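Local coordinates for protein probable Rab-related GTPase (PDB 5XC5) that binds GTP with magnesium and probably acts as a Rab-type small GTPase that may take part in protein transport, at residues Asp145-Ser150 / Val157-Gly162; His23-Asn28 / Leu55-Trp60. The protein carries 1 engineered substitution. One frame throughout, in Å; residues are numbered along the deposited sequence.

Along the chain the contacts follow in series: contact 2 is complete before contact 1 opens. Both join a helix to the one mixed sheet of the Ras-like fold. Contact 2 sets helix 18-26 against strand 54-61, next to the antiparallel edge strand 41-48, and contact 1 sets helix 154-169 against strand 145-148, the edge strand at the other end. Their centres lie about 13 Å apart, and the two helices meet between them, where F161 CG is 3.5 Å from F25 CD1 and V157 also packs against F25. The packing thus probably connects the strand that leads into switch II with the loop beside the guanine base.

Contact 1. Residues Asp145-Ser150 / Val157-Gly162; sequences DYVFAS and VNNLFG. With GTP (guanosine-5'-triphosphate), chain B.
The amide of N159 brings its ND2 within 3.6 Å of V147 CG2, the two side chains running past each other in opposite directions, while the ring of F161, one turn along from V157, has V157 O in plane at its edge and stacks with F25 of helix 18-26. This is the last strand and last helix of a Ras-type P-loop GTPase, strand 145-148 packed beneath helix 154-169. L160 and V147 carry the apolar packing. In L160, chi1 of 75° turns CG toward the strand, and CD2 then reaches A149 CB at 3.6 Å; its CB meets V147 CG1 at 3.8 Å where the two side chains cross at about a right angle. V147, with CG1 between the backbone N and the carbonyl carbon (chi1 65°), presents both methyls to this helix. On the solvent side, at N159, a water bridges the segments: it donates to F148 O (2.9 Å) and accepts from N159 ND2 (2.9 Å), so that the F148 carbonyl and the helix share a water beside the apolar packing. S150 lies in the loop that corresponds to the SAK motif of Ras proteins and belongs to the nucleotide pocket. S150 OG is hydrogen-bonded to D122 OD1 of the NKID guanine-recognition sequence, and S150 N to T156 OG1, which ties the loop to the first turn of the helix. S150 OG also lies 3.2 Å from O6 of GTP. On the helix side of this loop, V157 CG2 rests 3.9 Å from S150 O.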
ATOM      1  N   ASP A 145       9.717   3.587  -3.902  1.00 10.61           N
ATOM      2  CA  ASP A 145       9.108   4.828  -4.353  1.00 11.71           C
ATOM      3  C   ASP A 145       8.104   5.290  -3.301  1.00 10.03           C
ATOM      4  O   ASP A 145       7.808   4.573  -2.343  1.00  9.72           O
ATOM      5  CB  ASP A 145       8.430   4.570  -5.707  1.00 10.88           C
ATOM      6  CG  ASP A 145       8.148   5.840  -6.503  1.00 12.87           C
ATOM      7  OD1 ASP A 145       8.584   6.948  -6.127  1.00 13.94           O
ATOM      8  OD2 ASP A 145       7.458   5.709  -7.539  1.00 16.67           O
ATOM      9  N   TYR A 146       7.574   6.497  -3.487  1.00 10.41           N
ATOM     10  CA  TYR A 146       6.622   7.073  -2.548  1.00 10.40           C
ATOM     11  C   TYR A 146       5.519   7.804  -3.299  1.00  9.69           C
ATOM     12  O   TYR A 146       5.702   8.246  -4.440  1.00  8.94           O
ATOM     13  CB  TYR A 146       7.291   8.067  -1.584  1.00 13.05           C
ATOM     14  CG  TYR A 146       7.895   9.246  -2.307  1.00 14.03           C
ATOM     15  CD1 TYR A 146       9.146   9.144  -2.905  1.00 15.98           C
ATOM     16  CD2 TYR A 146       7.203  10.451  -2.428  1.00 19.68           C
ATOM     17  CE1 TYR A 146       9.709  10.211  -3.597  1.00 19.29           C
ATOM     18  CE2 TYR A 146       7.755  11.527  -3.117  1.00 20.23           C
ATOM     19  CZ  TYR A 146       9.008  11.400  -3.700  1.00 21.92           C
ATOM     20  OH  TYR A 146       9.565  12.462  -4.385  1.00 24.03           O
ATOM     21  N   VAL A 147       4.387   7.976  -2.610  1.00  9.04           N
ATOM     22  CA  VAL A 147       3.233   8.684  -3.152  1.00  9.37           C
ATOM     23  C   VAL A 147       2.418   9.161  -1.965  1.00  8.44           C
ATOM     24  O   VAL A 147       2.450   8.556  -0.892  1.00  9.84           O
ATOM     25  CB  VAL A 147       2.420   7.750  -4.089  1.00  8.91           C
ATOM     26  CG1 VAL A 147       1.817   6.580  -3.321  1.00  8.38           C
ATOM     27  CG2 VAL A 147       1.346   8.519  -4.852  1.00  9.08           C
ATOM     28  N   PHE A 148       1.650  10.230  -2.166  1.00  8.26           N
ATOM     29  CA  PHE A 148       0.786  10.787  -1.131  1.00  8.69           C
ATOM     30  C   PHE A 148      -0.677  10.551  -1.487  1.00  9.22           C
ATOM     31  O   PHE A 148      -1.077  10.711  -2.647  1.00  9.28           O
ATOM     32  CB  PHE A 148       1.063  12.283  -0.965  1.00  9.49           C
ATOM     33  CG  PHE A 148       2.403  12.573  -0.339  1.00 10.65           C
ATOM     34  CD1 PHE A 148       3.559  12.607  -1.117  1.00 12.19           C
ATOM     35  CD2 PHE A 148       2.513  12.780   1.020  1.00 11.98           C
ATOM     36  CE1 PHE A 148       4.800  12.859  -0.540  1.00 13.82           C
ATOM     37  CE2 PHE A 148       3.747  13.050   1.602  1.00 12.40           C
ATOM     38  CZ  PHE A 148       4.888  13.085   0.815  1.00 13.80           C
ATOM     39  N   ALA A 149      -1.478  10.165  -0.491  1.00  8.29           N
ATOM     40  CA  ALA A 149      -2.864   9.812  -0.775  1.00  8.11           C
ATOM     41  C   ALA A 149      -3.787  10.108   0.400  1.00  8.74           C
ATOM     42  O   ALA A 149      -3.355  10.361   1.529  1.00  8.52           O
ATOM     43  CB  ALA A 149      -2.983   8.336  -1.174  1.00  9.65           C
ATOM     44  N   SER A 150      -5.088  10.111   0.092  1.00  8.87           N
ATOM     45  CA  SER A 150      -6.163  10.026   1.068  1.00  9.64           C
ATOM     46  C   SER A 150      -7.160   9.007   0.546  1.00 10.63           C
ATOM     47  O   SER A 150      -7.572   9.092  -0.614  1.00 10.77           O
ATOM     48  CB  SER A 150      -6.874  11.370   1.214  1.00 10.10           C
ATOM     49  OG  SER A 150      -8.058  11.220   1.993  1.00 13.15           O
ATOM     50  N   VAL A 157      -6.158   7.668  -5.048  1.00  9.95           N
ATOM     51  CA  VAL A 157      -6.093   6.211  -5.088  1.00  9.75           C
ATOM     52  C   VAL A 157      -5.894   5.724  -6.515  1.00  9.27           C
ATOM     53  O   VAL A 157      -5.082   4.827  -6.776  1.00 10.34           O
ATOM     54  CB  VAL A 157      -7.359   5.628  -4.435  1.00  9.65           C
ATOM     55  CG1 VAL A 157      -7.424   4.120  -4.627  1.00 10.42           C
ATOM     56  CG2 VAL A 157      -7.409   5.997  -2.953  1.00 12.10           C
ATOM     57  N   ASN A 158      -6.585   6.345  -7.469  1.00 10.79           N
ATOM     58  CA  ASN A 158      -6.331   6.042  -8.870  1.00 10.78           C
ATOM     59  C   ASN A 158      -4.876   6.290  -9.230  1.00 10.53           C
ATOM     60  O   ASN A 158      -4.261   5.505  -9.971  1.00 10.90           O
ATOM     61  CB  ASN A 158      -7.260   6.887  -9.740  1.00 12.44           C
ATOM     62  CG  ASN A 158      -6.979   6.737 -11.211  0.60 14.80           C
ATOM     63  OD1 ASN A 158      -6.382   7.615 -11.829  0.60 18.80           O
ATOM     64  ND2 ASN A 158      -7.407   5.619 -11.785  0.60 18.23           N
ATOM     65  N   ASN A 159      -4.306   7.371  -8.707  1.00 10.46           N
ATOM     66  CA  ASN A 159      -2.923   7.705  -9.014  1.00 11.16           C
ATOM     67  C   ASN A 159      -1.962   6.667  -8.444  1.00 10.93           C
ATOM     68  O   ASN A 159      -1.046   6.210  -9.138  1.00 10.69           O
ATOM     69  CB  ASN A 159      -2.599   9.094  -8.467  1.00 10.00           C
ATOM     70  CG  ASN A 159      -1.197   9.544  -8.812  1.00 10.91           C
ATOM     71  OD1 ASN A 159      -0.863   9.725  -9.986  1.00 12.36           O
ATOM     72  ND2 ASN A 159      -0.362   9.723  -7.796  1.00  9.83           N
ATOM     73  N   LEU A 160      -2.146   6.286  -7.177  1.00  8.73           N
ATOM     74  CA  LEU A 160      -1.189   5.363  -6.572  1.00  9.67           C
ATOM     75  C   LEU A 160      -1.280   3.979  -7.203  1.00 10.10           C
ATOM     76  O   LEU A 160      -0.251   3.332  -7.441  1.00 10.32           O
ATOM     77  CB  LEU A 160      -1.302   5.340  -5.040  1.00  9.18           C
ATOM     78  CG  LEU A 160      -2.476   4.603  -4.385  1.00  9.21           C
ATOM     79  CD1 LEU A 160      -2.169   3.115  -4.157  1.00 10.00           C
ATOM     80  CD2 LEU A 160      -2.894   5.236  -3.068  1.00 10.16           C
ATOM     81  N   PHE A 161      -2.495   3.512  -7.517  1.00 10.11           N
ATOM     82  CA  PHE A 161      -2.580   2.253  -8.249  1.00 10.18           C
ATOM     83  C   PHE A 161      -2.054   2.388  -9.667  1.00 11.13           C
ATOM     84  O   PHE A 161      -1.488   1.428 -10.204  1.00 11.40           O
ATOM     85  CB  PHE A 161      -3.990   1.668  -8.231  1.00 11.51           C
ATOM     86  CG  PHE A 161      -4.254   0.846  -7.025  1.00 10.39           C
ATOM     87  CD1 PHE A 161      -3.894  -0.487  -6.993  1.00 12.03           C
ATOM     88  CD2 PHE A 161      -4.828   1.414  -5.902  1.00  9.56           C
ATOM     89  CE1 PHE A 161      -4.121  -1.249  -5.873  1.00 12.61           C
ATOM     90  CE2 PHE A 161      -5.061   0.657  -4.773  1.00 11.61           C
ATOM     91  CZ  PHE A 161      -4.696  -0.679  -4.754  1.00 11.19           C
ATOM     92  N   GLY A 162      -2.193   3.566 -10.278  1.00 10.67           N
ATOM     93  CA  GLY A 162      -1.634   3.753 -11.606  1.00 12.53           C
ATOM     94  C   GLY A 162      -0.127   3.586 -11.635  1.00 10.95           C
ATOM     95  O   GLY A 162       0.424   3.000 -12.570  1.00 12.39           O
TER
HETATM   96  PG  GTP B 201      -5.957  -2.705   9.773  1.00 11.07           P
HETATM   97  O1G GTP B 201      -6.826  -3.600   8.911  1.00 11.62           O
HETATM   98  O2G GTP B 201      -6.352  -2.760  11.219  1.00 11.58           O
HETATM   99  O3G GTP B 201      -4.480  -2.968   9.572  1.00 11.85           O
HETATM  100  O3B GTP B 201      -6.217  -1.131   9.390  1.00 10.67           O
HETATM  101  PB  GTP B 201      -6.266  -0.475   7.907  1.00  8.76           P
HETATM  102  O1B GTP B 201      -6.921  -1.419   6.918  1.00 10.19           O
HETATM  103  O2B GTP B 201      -4.892  -0.013   7.508  1.00  9.77           O
HETATM  104  O3A GTP B 201      -7.096   0.898   8.106  1.00 10.58           O
HETATM  105  PA  GTP B 201      -8.666   1.122   7.747  1.00 23.30           P
HETATM  106  O1A GTP B 201      -8.865   1.196   6.228  1.00 11.34           O
HETATM  107  O2A GTP B 201      -9.536   0.100   8.507  1.00 13.09           O
HETATM  108  O5' GTP B 201      -8.875   2.628   8.322  1.00 11.44           O
HETATM  109  C5' GTP B 201      -8.741   2.913   9.699  1.00 13.63           C
HETATM  110  C4' GTP B 201      -9.488   4.206  10.024  1.00 14.16           C
HETATM  111  O4' GTP B 201      -8.819   5.268   9.361  1.00 14.06           O
HETATM  112  C3' GTP B 201     -10.927   4.218   9.544  1.00 18.15           C
HETATM  113  O3' GTP B 201     -11.748   4.878  10.498  1.00 21.62           O
HETATM  114  C2' GTP B 201     -10.869   5.044   8.278  1.00 17.37           C
HETATM  115  O2' GTP B 201     -12.082   5.706   8.001  1.00 20.65           O
HETATM  116  C1' GTP B 201      -9.738   6.006   8.578  1.00 14.03           C
HETATM  117  N9  GTP B 201      -9.099   6.416   7.320  1.00 13.02           N
HETATM  118  C8  GTP B 201      -8.703   5.616   6.279  1.00 12.63           C
HETATM  119  N7  GTP B 201      -8.150   6.384   5.318  1.00 13.19           N
HETATM  120  C5  GTP B 201      -8.195   7.675   5.738  1.00 11.59           C
HETATM  121  C6  GTP B 201      -7.775   8.869   5.164  1.00 10.45           C
HETATM  122  O6  GTP B 201      -7.232   8.946   4.047  1.00 11.69           O
HETATM  123  N1  GTP B 201      -7.987  10.019   5.887  1.00 11.61           N
HETATM  124  C2  GTP B 201      -8.573  10.014   7.135  1.00 11.76           C
HETATM  125  N2  GTP B 201      -8.733  11.172   7.766  1.00 12.56           N
HETATM  126  N3  GTP B 201      -8.986   8.838   7.717  1.00 12.40           N
HETATM  127  C4  GTP B 201      -8.791   7.701   7.000  1.00 11.73           C
HETATM  128  O   HOH W   1      -1.746   9.706  -5.229  1.00  9.69           O

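Contact 2. Residues His23-Asn28 / Leu55-Trp60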
ATOM      1  N   HIS A  23     -10.759  -0.548  -0.910  1.00 11.49           N
ATOM      2  CA  HIS A  23     -12.184  -0.419  -1.214  1.00 12.72           C
ATOM      3  C   HIS A  23     -12.426   0.733  -2.177  1.00 13.77           C
ATOM      4  O   HIS A  23     -13.261   0.631  -3.081  1.00 15.02           O
ATOM      5  CB  HIS A  23     -12.988  -0.192   0.070  1.00 14.52           C
ATOM      6  CG  HIS A  23     -13.081  -1.389   0.973  1.00 18.45           C
ATOM      7  ND1 HIS A  23     -12.163  -2.418   0.964  1.00 20.75           N
ATOM      8  CD2 HIS A  23     -13.997  -1.714   1.916  1.00 24.60           C
ATOM      9  CE1 HIS A  23     -12.504  -3.322   1.866  1.00 20.26           C
ATOM     10  NE2 HIS A  23     -13.618  -2.920   2.454  1.00 24.74           N
ATOM     11  N   GLN A  24     -11.700   1.838  -1.999  1.00 12.28           N
ATOM     12  CA  GLN A  24     -11.849   2.966  -2.908  1.00 13.26           C
ATOM     13  C   GLN A  24     -11.412   2.591  -4.319  1.00 13.49           C
ATOM     14  O   GLN A  24     -12.082   2.932  -5.297  1.00 14.71           O
ATOM     15  CB  GLN A  24     -11.043   4.147  -2.371  1.00 13.06           C
ATOM     16  CG  GLN A  24     -11.181   5.437  -3.171  1.00 14.63           C
ATOM     17  CD  GLN A  24     -12.563   6.055  -3.048  1.00 16.77           C
ATOM     18  OE1 GLN A  24     -13.409   5.868  -3.913  1.00 16.39           O
ATOM     19  NE2 GLN A  24     -12.793   6.799  -1.967  1.00 18.80           N
ATOM     20  N   PHE A  25     -10.297   1.866  -4.445  1.00 11.84           N
ATOM     21  CA  PHE A  25      -9.846   1.407  -5.756  1.00 12.46           C
ATOM     22  C   PHE A  25     -10.880   0.499  -6.413  1.00 15.23           C
ATOM     23  O   PHE A  25     -11.090   0.559  -7.630  1.00 14.06           O
ATOM     24  CB  PHE A  25      -8.499   0.690  -5.623  1.00 12.92           C
ATOM     25  CG  PHE A  25      -7.990   0.096  -6.911  1.00 13.79           C
ATOM     26  CD1 PHE A  25      -7.631   0.908  -7.976  1.00 14.47           C
ATOM     27  CD2 PHE A  25      -7.861  -1.275  -7.043  1.00 15.54           C
ATOM     28  CE1 PHE A  25      -7.156   0.356  -9.165  1.00 14.68           C
ATOM     29  CE2 PHE A  25      -7.391  -1.834  -8.216  1.00 15.73           C
ATOM     30  CZ  PHE A  25      -7.037  -1.013  -9.280  1.00 15.49           C
ATOM     31  N   LEU A  26     -11.534  -0.353  -5.622  1.00 15.34           N
ATOM     32  CA  LEU A  26     -12.518  -1.282  -6.170  1.00 17.93           C
ATOM     33  C   LEU A  26     -13.872  -0.629  -6.435  1.00 15.60           C
ATOM     34  O   LEU A  26     -14.555  -1.013  -7.394  1.00 24.81           O
ATOM     35  CB  LEU A  26     -12.701  -2.462  -5.217  1.00 16.49           C
ATOM     36  CG  LEU A  26     -11.466  -3.294  -4.909  1.00 15.73           C
ATOM     37  CD1 LEU A  26     -11.767  -4.216  -3.733  1.00 19.86           C
ATOM     38  CD2 LEU A  26     -11.035  -4.092  -6.114  1.00 21.23           C
ATOM     39  N   PHE A  27     -14.296   0.338  -5.616  1.00 17.70           N
ATOM     40  CA  PHE A  27     -15.667   0.837  -5.681  1.00 21.78           C
ATOM     41  C   PHE A  27     -15.705   2.355  -5.786  1.00 23.90           C
ATOM     42  O   PHE A  27     -14.899   3.061  -5.174  1.00 25.07           O
ATOM     43  CB  PHE A  27     -16.472   0.387  -4.457  1.00 24.07           C
ATOM     44  CG  PHE A  27     -16.230  -1.044  -4.069  1.00 23.40           C
ATOM     45  CD1 PHE A  27     -16.445  -2.069  -4.975  1.00 24.07           C
ATOM     46  CD2 PHE A  27     -15.756  -1.364  -2.805  1.00 23.95           C
ATOM     47  CE1 PHE A  27     -16.209  -3.386  -4.626  1.00 25.15           C
ATOM     48  CE2 PHE A  27     -15.518  -2.685  -2.451  1.00 22.76           C
ATOM     49  CZ  PHE A  27     -15.744  -3.693  -3.360  1.00 25.33           C
ATOM     50  N   ASN A  28     -16.673   2.863  -6.535  1.00 27.15           N
ATOM     51  CA  ASN A  28     -16.741   4.285  -6.842  1.00 24.94           C
ATOM     52  C   ASN A  28     -17.886   4.922  -6.063  1.00 28.31           C
ATOM     53  O   ASN A  28     -18.912   5.334  -6.612  1.00 34.24           O
ATOM     54  CB  ASN A  28     -16.850   4.469  -8.343  1.00 26.85           C
ATOM     55  CG  ASN A  28     -15.685   3.827  -9.082  1.00 28.74           C
ATOM     56  OD1 ASN A  28     -14.522   4.043  -8.731  1.00 30.44           O
ATOM     57  ND2 ASN A  28     -15.991   3.011 -10.089  1.00 30.23           N
ATOM     58  N   LEU A  55      -4.023  -5.904 -17.530  1.00 17.13           N
ATOM     59  CA  LEU A  55      -3.356  -6.556 -16.412  1.00 15.48           C
ATOM     60  C   LEU A  55      -4.397  -6.898 -15.361  1.00 17.35           C
ATOM     61  O   LEU A  55      -5.244  -6.066 -15.019  1.00 17.75           O
ATOM     62  CB  LEU A  55      -2.279  -5.658 -15.780  1.00 19.09           C
ATOM     63  CG  LEU A  55      -1.002  -5.325 -16.543  1.00 23.96           C
ATOM     64  CD1 LEU A  55      -1.277  -4.503 -17.771  1.00 23.77           C
ATOM     65  CD2 LEU A  55      -0.028  -4.598 -15.632  1.00 21.92           C
ATOM     66  N   LYS A  56      -4.334  -8.123 -14.862  1.00 17.21           N
ATOM     67  CA  LYS A  56      -5.158  -8.544 -13.744  1.00 17.69           C
ATOM     68  C   LYS A  56      -4.362  -8.327 -12.463  1.00 18.81           C
ATOM     69  O   LYS A  56      -3.306  -8.942 -12.267  1.00 19.36           O
ATOM     70  CB  LYS A  56      -5.523 -10.017 -13.894  1.00 19.12           C
ATOM     71  CG  LYS A  56      -6.645 -10.505 -12.997  1.00 21.78           C
ATOM     72  CD  LYS A  56      -7.066 -11.891 -13.447  1.00 23.36           C
ATOM     73  CE  LYS A  56      -8.158 -12.482 -12.596  1.00 23.28           C
ATOM     74  NZ  LYS A  56      -7.694 -12.904 -11.239  1.00 28.25           N
ATOM     75  N   LEU A  57      -4.860  -7.442 -11.606  1.00 15.59           N
ATOM     76  CA  LEU A  57      -4.278  -7.232 -10.288  1.00 15.40           C
ATOM     77  C   LEU A  57      -4.936  -8.209  -9.323  1.00 12.67           C
ATOM     78  O   LEU A  57      -6.160  -8.208  -9.174  1.00 14.13           O
ATOM     79  CB  LEU A  57      -4.509  -5.794  -9.825  1.00 14.97           C
ATOM     80  CG  LEU A  57      -3.958  -4.701 -10.747  1.00 17.36           C
ATOM     81  CD1 LEU A  57      -4.250  -3.331 -10.186  1.00 19.35           C
ATOM     82  CD2 LEU A  57      -2.469  -4.875 -10.960  1.00 18.19           C
ATOM     83  N   ASN A  58      -4.120  -9.035  -8.668  1.00 12.65           N
ATOM     84  CA  ASN A  58      -4.570  -9.975  -7.643  1.00 14.03           C
ATOM     85  C   ASN A  58      -4.105  -9.386  -6.310  1.00 12.27           C
ATOM     86  O   ASN A  58      -2.915  -9.442  -5.981  1.00 11.77           O
ATOM     87  CB  ASN A  58      -3.968 -11.355  -7.901  1.00 14.92           C
ATOM     88  CG  ASN A  58      -4.523 -12.006  -9.157  1.00 16.68           C
ATOM     89  OD1 ASN A  58      -5.678 -11.775  -9.522  1.00 18.10           O
ATOM     90  ND2 ASN A  58      -3.713 -12.832  -9.806  1.00 19.49           N
ATOM     91  N   ILE A  59      -5.042  -8.807  -5.559  1.00 11.84           N
ATOM     92  CA  ILE A  59      -4.739  -7.912  -4.445  1.00 12.53           C
ATOM     93  C   ILE A  59      -5.084  -8.599  -3.132  1.00 10.93           C
ATOM     94  O   ILE A  59      -6.206  -9.078  -2.955  1.00 11.20           O
ATOM     95  CB  ILE A  59      -5.533  -6.605  -4.578  1.00 12.72           C
ATOM     96  CG1 ILE A  59      -5.192  -5.920  -5.901  1.00 13.28           C
ATOM     97  CG2 ILE A  59      -5.266  -5.700  -3.386  1.00 12.51           C
ATOM     98  CD1 ILE A  59      -6.143  -4.793  -6.273  1.00 15.90           C
ATOM     99  N   TRP A  60      -4.131  -8.610  -2.200  1.00 10.62           N
ATOM    100  CA  TRP A  60      -4.339  -9.108  -0.848  1.00 10.33           C
ATOM    101  C   TRP A  60      -4.191  -7.943   0.123  1.00 10.85           C
ATOM    102  O   TRP A  60      -3.142  -7.283   0.158  1.00 10.67           O
ATOM    103  CB  TRP A  60      -3.336 -10.213  -0.511  1.00 11.98           C
ATOM    104  CG  TRP A  60      -3.645 -11.543  -1.145  1.00 12.79           C
ATOM    105  CD1 TRP A  60      -3.087 -12.060  -2.276  1.00 15.45           C
ATOM    106  CD2 TRP A  60      -4.573 -12.520  -0.668  1.00 13.39           C
ATOM    107  NE1 TRP A  60      -3.618 -13.308  -2.538  1.00 15.99           N
ATOM    108  CE2 TRP A  60      -4.535 -13.609  -1.569  1.00 16.15           C
ATOM    109  CE3 TRP A  60      -5.447 -12.574   0.420  1.00 13.88           C
ATOM    110  CZ2 TRP A  60      -5.328 -14.746  -1.400  1.00 18.71           C
ATOM    111  CZ3 TRP A  60      -6.241 -13.703   0.583  1.00 15.96           C
ATOM    112  CH2 TRP A  60      -6.176 -14.771  -0.324  1.00 16.78           C
TER
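N58 OD1 is gripped on the face of strand 54-61 turned from the one where L57 and I59 reach F25: K56 NZ binds it at 2.9 Å, on a lone pair in the carbonyl plane with a C=O...N angle of 139°, and S44 OG of the antiparallel neighbour 41-48 lies within hydrogen-bonding reach of it. The same hydroxyl pairs with L57 O and K56 NZ as well, and its single proton can serve only one of the two oxygens at a time. On the inner face the contact with helix 18-26 is wholly apolar and rests on a single ring. F25 sets its CG opposite the backbone N (chi1 176°), carrying the ring out from the last turn of the helix to the strand. There CZ lies 3.7 Å from L57 CD1 and CE2 lies 3.8 Å from I59 CD1, both methyls approaching the ring obliquely. L57 crosses F25 at about a right angle. Each strand residue meets the ring with its CD1, and both of these methyls lie in extended positions. K45 of strand 41-48 makes a cation-pi contact with the ring and hydrogen-bonds F25 O near the end of the helix, while V47 of the same strand also touches the F25 side chain. The bond from F27 N to H23 O, 2.8 Å long, closes the helix. Helix 18-26 starts with the P-loop lysine, and it packs here on the strand that leads to the DTAG motif, as in the Ras-like GTPase fold.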